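Local atomic coordinates of microcompartments protein (Halothece sp. PCC 7418, PDB entry 5VGU), a protein that probably builds part of the beta-carboxysome shell as a hexameric tile of the bacterial microcompartment (BMC) family, CcmK4. Residues K26-A38 with P91-T105. Numbering follows the deposited sequence.
Sequences KTGRVTLVGYIRA and PIAYNENVERFREST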
loop_
_atom_site.group_PDB
_atom_site.type_symbol
_atom_site.label_atom_id
_atom_site.label_comp_id
_atom_site.label_asym_id
_atom_site.label_seq_id
_atom_site.Cartn_x
_atom_site.Cartn_y
_atom_site.Cartn_z
ATOM N N LYS A 26 1.694 3.883 -30.313
ATOM C CA LYS A 26 1.978 3.474 -31.678
ATOM C C LYS A 26 0.841 3.791 -32.643
ATOM O O LYS A 26 1.077 3.814 -33.855
ATOM C CB LYS A 26 2.291 1.977 -31.723
ATOM C CG LYS A 26 3.691 1.649 -31.252
ATOM C CD LYS A 26 3.899 0.177 -31.190
ATOM C CE LYS A 26 5.356 -0.139 -30.865
ATOM N NZ LYS A 26 5.511 -1.585 -30.568
ATOM N N THR A 27 -0.383 4.017 -32.157
ATOM C CA THR A 27 -1.520 4.216 -33.053
ATOM C C THR A 27 -2.030 5.641 -33.104
ATOM O O THR A 27 -2.493 6.071 -34.161
ATOM C CB THR A 27 -2.702 3.306 -32.685
ATOM O OG1 THR A 27 -3.243 3.690 -31.422
ATOM C CG2 THR A 27 -2.282 1.851 -32.629
ATOM N N GLY A 28 -1.990 6.385 -31.998
ATOM C CA GLY A 28 -2.394 7.777 -31.992
ATOM C C GLY A 28 -1.171 8.649 -31.800
ATOM O O GLY A 28 -0.164 8.213 -31.229
ATOM N N ARG A 29 -1.256 9.880 -32.303
ATOM C CA ARG A 29 -0.237 10.902 -32.063
ATOM C C ARG A 29 -0.444 11.435 -30.648
ATOM O O ARG A 29 -0.973 12.524 -30.411
ATOM C CB ARG A 29 -0.320 12.006 -33.113
ATOM C CG ARG A 29 -0.119 11.494 -34.537
ATOM C CD ARG A 29 -0.091 12.634 -35.544
ATOM N NE ARG A 29 1.176 13.358 -35.467
ATOM C CZ ARG A 29 1.417 14.530 -36.046
ATOM N NH1 ARG A 29 0.475 15.133 -36.761
ATOM N NH2 ARG A 29 2.609 15.098 -35.911
ATOM N N VAL A 30 -0.058 10.597 -29.682
ATOM C CA VAL A 30 -0.268 10.889 -28.274
ATOM C C VAL A 30 1.029 10.643 -27.522
ATOM O O VAL A 30 1.924 9.929 -27.987
ATOM C CB VAL A 30 -1.406 10.042 -27.670
ATOM C CG1 VAL A 30 -2.703 10.288 -28.420
ATOM C CG2 VAL A 30 -1.068 8.542 -27.679
ATOM N N THR A 31 1.102 11.233 -26.331
ATOM C CA THR A 31 2.228 11.087 -25.422
ATOM C C THR A 31 1.750 10.384 -24.155
ATOM O O THR A 31 0.782 10.825 -23.518
ATOM C CB THR A 31 2.824 12.449 -25.044
ATOM O OG1 THR A 31 3.226 13.171 -26.218
ATOM C CG2 THR A 31 4.005 12.275 -24.123
ATOM N N LEU A 32 2.437 9.311 -23.789
ATOM C CA LEU A 32 2.255 8.691 -22.489
ATOM C C LEU A 32 3.003 9.544 -21.479
ATOM O O LEU A 32 4.214 9.732 -21.613
ATOM C CB LEU A 32 2.790 7.259 -22.508
ATOM C CG LEU A 32 2.778 6.509 -21.181
ATOM C CD1 LEU A 32 1.360 6.184 -20.737
ATOM C CD2 LEU A 32 3.646 5.230 -21.360
ATOM N N VAL A 33 2.285 10.121 -20.515
ATOM C CA VAL A 33 2.911 11.053 -19.582
ATOM C C VAL A 33 3.210 10.441 -18.212
ATOM O O VAL A 33 4.081 10.959 -17.492
ATOM C CB VAL A 33 2.061 12.338 -19.430
ATOM C CG1 VAL A 33 1.846 12.987 -20.780
ATOM C CG2 VAL A 33 0.738 12.090 -18.750
ATOM N N GLY A 34 2.539 9.362 -17.834
ATOM C CA GLY A 34 2.770 8.792 -16.514
ATOM C C GLY A 34 1.910 7.570 -16.275
ATOM O O GLY A 34 1.066 7.193 -17.100
ATOM N N TYR A 35 2.180 6.919 -15.143
ATOM C CA TYR A 35 1.380 5.795 -14.686
ATOM C C TYR A 35 1.259 5.864 -13.168
ATOM O O TYR A 35 2.047 6.534 -12.486
ATOM C CB TYR A 35 1.976 4.437 -15.120
ATOM C CG TYR A 35 3.072 3.866 -14.223
ATOM C CD1 TYR A 35 4.335 4.448 -14.190
ATOM C CD2 TYR A 35 2.852 2.728 -13.439
ATOM C CE1 TYR A 35 5.349 3.927 -13.393
ATOM C CE2 TYR A 35 3.863 2.198 -12.634
ATOM C CZ TYR A 35 5.102 2.808 -12.610
ATOM O OH TYR A 35 6.126 2.303 -11.816
ATOM N N ILE A 36 0.259 5.149 -12.649
ATOM C CA ILE A 36 -0.046 5.095 -11.222
ATOM C C ILE A 36 -0.150 3.637 -10.800
ATOM O O ILE A 36 -0.852 2.857 -11.443
ATOM C CB ILE A 36 -1.376 5.804 -10.866
ATOM C CG1 ILE A 36 -1.486 7.185 -11.501
ATOM C CG2 ILE A 36 -1.543 5.884 -9.344
ATOM C CD1 ILE A 36 -2.872 7.836 -11.291
ATOM N N ARG A 37 0.500 3.280 -9.690
ATOM C CA ARG A 37 0.165 2.050 -8.977
ATOM C C ARG A 37 -1.042 2.341 -8.103
ATOM O O ARG A 37 -0.917 3.032 -7.089
ATOM C CB ARG A 37 1.322 1.584 -8.099
ATOM C CG ARG A 37 2.562 1.239 -8.817
ATOM C CD ARG A 37 3.500 0.486 -7.861
ATOM N NE ARG A 37 3.774 1.279 -6.665
ATOM C CZ ARG A 37 4.482 0.854 -5.623
ATOM N NH1 ARG A 37 4.996 -0.372 -5.610
ATOM N NH2 ARG A 37 4.673 1.661 -4.588
ATOM N N ALA A 38 -2.206 1.827 -8.487
ATOM C CA ALA A 38 -3.447 2.203 -7.832
ATOM C C ALA A 38 -3.732 1.368 -6.598
ATOM O O ALA A 38 -4.656 1.705 -5.842
ATOM C CB ALA A 38 -4.627 2.103 -8.809
ATOM N N PRO A 91 -2.190 13.528 -11.450
ATOM C CA PRO A 91 -0.920 13.253 -12.173
ATOM C C PRO A 91 -1.125 13.023 -13.664
ATOM O O PRO A 91 -0.953 11.924 -14.188
ATOM C CB PRO A 91 -0.397 12.000 -11.451
ATOM C CG PRO A 91 -1.646 11.301 -11.004
ATOM C CD PRO A 91 -2.612 12.381 -10.628
ATOM N N ILE A 92 -1.495 14.090 -14.380
ATOM C CA ILE A 92 -1.857 13.992 -15.791
ATOM C C ILE A 92 -1.130 14.992 -16.676
ATOM O O ILE A 92 -1.394 15.026 -17.882
ATOM C CB ILE A 92 -3.378 14.136 -15.995
ATOM C CG1 ILE A 92 -3.862 15.544 -15.581
ATOM C CG2 ILE A 92 -4.114 13.038 -15.247
ATOM C CD1 ILE A 92 -5.266 15.879 -16.102
ATOM N N ALA A 93 -0.249 15.822 -16.124
ATOM C CA ALA A 93 0.421 16.852 -16.901
ATOM C C ALA A 93 1.561 16.270 -17.734
ATOM O O ALA A 93 2.139 15.237 -17.404
ATOM C CB ALA A 93 0.955 17.939 -15.968
ATOM N N TYR A 94 1.869 16.944 -18.835
ATOM C CA TYR A 94 3.146 16.749 -19.487
ATOM C C TYR A 94 4.269 17.060 -18.498
ATOM O O TYR A 94 4.083 17.810 -17.532
ATOM C CB TYR A 94 3.267 17.651 -20.716
ATOM C CG TYR A 94 2.415 17.285 -21.902
ATOM C CD1 TYR A 94 2.768 16.237 -22.746
ATOM C CD2 TYR A 94 1.272 18.031 -22.219
ATOM C CE1 TYR A 94 2.008 15.915 -23.848
ATOM C CE2 TYR A 94 0.505 17.713 -23.323
ATOM C CZ TYR A 94 0.883 16.659 -24.140
ATOM O OH TYR A 94 0.134 16.329 -25.248
ATOM N N ASN A 95 5.418 16.422 -18.706
ATOM C CA ASN A 95 6.580 16.623 -17.851
ATOM C C ASN A 95 7.849 16.591 -18.699
ATOM O O ASN A 95 7.842 16.200 -19.867
ATOM C CB ASN A 95 6.638 15.569 -16.740
ATOM C CG ASN A 95 6.702 14.165 -17.296
ATOM O OD1 ASN A 95 7.674 13.807 -17.944
ATOM N ND2 ASN A 95 5.653 13.377 -17.072
ATOM N N GLU A 96 8.964 17.012 -18.093
ATOM C CA GLU A 96 10.189 17.150 -18.876
ATOM C C GLU A 96 10.719 15.797 -19.358
ATOM O O GLU A 96 11.373 15.737 -20.408
ATOM C CB GLU A 96 11.230 17.907 -18.046
ATOM C CG GLU A 96 11.758 17.141 -16.825
ATOM C CD GLU A 96 12.485 18.040 -15.819
ATOM O OE1 GLU A 96 13.732 18.110 -15.852
ATOM O OE2 GLU A 96 11.805 18.674 -14.990
ATOM N N ASN A 97 10.386 14.711 -18.661
ATOM C CA ASN A 97 10.827 13.376 -19.079
ATOM C C ASN A 97 10.228 12.962 -20.425
ATOM O O ASN A 97 10.821 12.146 -21.138
ATOM C CB ASN A 97 10.456 12.385 -17.974
ATOM C CG ASN A 97 11.054 11.013 -18.173
ATOM O OD1 ASN A 97 12.194 10.877 -18.608
ATOM N ND2 ASN A 97 10.283 9.979 -17.835
ATOM N N VAL A 98 9.051 13.484 -20.792
ATOM C CA VAL A 98 8.374 13.054 -22.010
ATOM C C VAL A 98 8.257 14.176 -23.038
ATOM O O VAL A 98 7.603 14.002 -24.065
ATOM C CB VAL A 98 6.990 12.443 -21.704
ATOM C CG1 VAL A 98 7.133 11.220 -20.797
ATOM C CG2 VAL A 98 6.057 13.461 -21.062
ATOM N N GLU A 99 8.940 15.298 -22.817
ATOM C CA GLU A 99 8.808 16.438 -23.725
ATOM C C GLU A 99 9.145 16.061 -25.169
ATOM O O GLU A 99 8.452 16.477 -26.105
ATOM C CB GLU A 99 9.699 17.580 -23.227
ATOM C CG GLU A 99 9.698 18.826 -24.101
ATOM C CD GLU A 99 10.643 19.896 -23.576
ATOM O OE1 GLU A 99 10.932 19.893 -22.354
ATOM O OE2 GLU A 99 11.127 20.710 -24.394
ATOM N N ARG A 100 10.213 15.290 -25.376
ATOM C CA ARG A 100 10.626 14.986 -26.741
ATOM C C ARG A 100 9.571 14.172 -27.483
ATOM O O ARG A 100 9.486 14.243 -28.712
ATOM C CB ARG A 100 11.972 14.250 -26.741
ATOM C CG ARG A 100 11.973 12.851 -26.159
ATOM C CD ARG A 100 13.407 12.384 -25.986
ATOM N NE ARG A 100 13.531 11.011 -25.523
ATOM C CZ ARG A 100 13.456 10.628 -24.255
ATOM N NH1 ARG A 100 13.229 11.510 -23.281
ATOM N NH2 ARG A 100 13.606 9.344 -23.954
ATOM N N PHE A 101 8.725 13.426 -26.766
ATOM C CA PHE A 101 7.650 12.712 -27.454
ATOM C C PHE A 101 6.471 13.627 -27.747
ATOM O O PHE A 101 5.773 13.432 -28.745
ATOM C CB PHE A 101 7.193 11.532 -26.611
ATOM C CG PHE A 101 8.316 10.634 -26.208
ATOM C CD1 PHE A 101 8.969 9.859 -27.150
ATOM C CD2 PHE A 101 8.761 10.604 -24.890
ATOM C CE1 PHE A 101 10.026 9.049 -26.773
ATOM C CE2 PHE A 101 9.808 9.800 -24.518
ATOM C CZ PHE A 101 10.441 9.024 -25.463
ATOM N N ARG A 102 6.251 14.634 -26.903
ATOM C CA ARG A 102 5.235 15.643 -27.190
ATOM C C ARG A 102 5.601 16.418 -28.447
ATOM O O ARG A 102 4.787 16.565 -29.365
ATOM C CB ARG A 102 5.098 16.586 -25.993
ATOM C CG ARG A 102 3.997 17.650 -26.089
ATOM C CD ARG A 102 4.192 18.669 -24.958
ATOM N NE ARG A 102 3.121 19.662 -24.867
ATOM C CZ ARG A 102 3.038 20.598 -23.918
ATOM N NH1 ARG A 102 3.960 20.682 -22.969
ATOM N NH2 ARG A 102 2.032 21.469 -23.917
ATOM N N GLU A 103 6.840 16.910 -28.509
ATOM C CA GLU A 103 7.325 17.555 -29.727
ATOM C C GLU A 103 7.077 16.687 -30.960
ATOM O O GLU A 103 6.706 17.197 -32.024
ATOM C CB GLU A 103 8.814 17.877 -29.578
ATOM C CG GLU A 103 9.089 19.047 -28.643
ATOM C CD GLU A 103 10.569 19.238 -28.334
ATOM O OE1 GLU A 103 11.334 18.249 -28.388
ATOM O OE2 GLU A 103 10.965 20.384 -28.028
ATOM N N SER A 104 7.258 15.366 -30.834
ATOM C CA SER A 104 7.118 14.479 -31.991
ATOM C C SER A 104 5.675 14.387 -32.484
ATOM O O SER A 104 5.448 14.162 -33.679
ATOM C CB SER A 104 7.634 13.082 -31.648
ATOM O OG SER A 104 9.020 13.108 -31.360
ATOM N N THR A 105 4.693 14.538 -31.596
ATOM C CA THR A 105 3.285 14.429 -31.988
ATOM C C THR A 105 2.839 15.636 -32.820
ATOM O O THR A 105 3.172 16.782 -32.510
ATOM C CB THR A 105 2.346 14.308 -30.760
ATOM O OG1 THR A 105 2.384 15.524 -30.005
ATOM C CG2 THR A 105 2.747 13.124 -29.851
HETATM O O HOH W 1 1.143 14.528 -27.379
#
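N95 and V33 make the one direct hydrogen bond between strand 30-39 and the C-terminal segment 91-105. N95 ND2 donates an N-H to V33 O at 2.9 Å, on a lone pair in the carbonyl plane. The bond is bent, at 131°. With chi1 at 59°, N95 CG sits between the backbone N and the carbonyl carbon; chi2 then turns ND2 to V33 O. OD1 takes a weak bond from V98 N, just before helix 99-104. With an alanine in place of N95, V33 O would probably lose this donor and V98 N its weak side-chain partner.

Apolar contacts flank this bond. V33 CG1 meets Y94 CD1 at 3.9 Å and V98 CG2 at 4.2 Å. T31 CG2 points anti to its backbone N and packs on V98 CB, 3.8 Å away. Farther along the strand, I36 CD1 touches P91 CG at 3.7 Å. At the other end, R29 CB and T105 CB come within 4.2 Å.

T31 CB sits at the edge of the Y94 ring, 3.8 Å from CE1. One water joins T31 OG1 (2.7 Å), Y94 OH and T105 OG1. Y94 OH is also hydrogen-bonded to D4 OD2, and R102 NE lies over one face of the ring.

Strand 30-39 is one of the two outermost strands of this chain's sheet. A second subunit hydrogen-bonds L32 N through its N85 OD1 and R100 through a salt bridge from its E84. Between the two segments the join is largely apolar, with one amide and one water as its polar links.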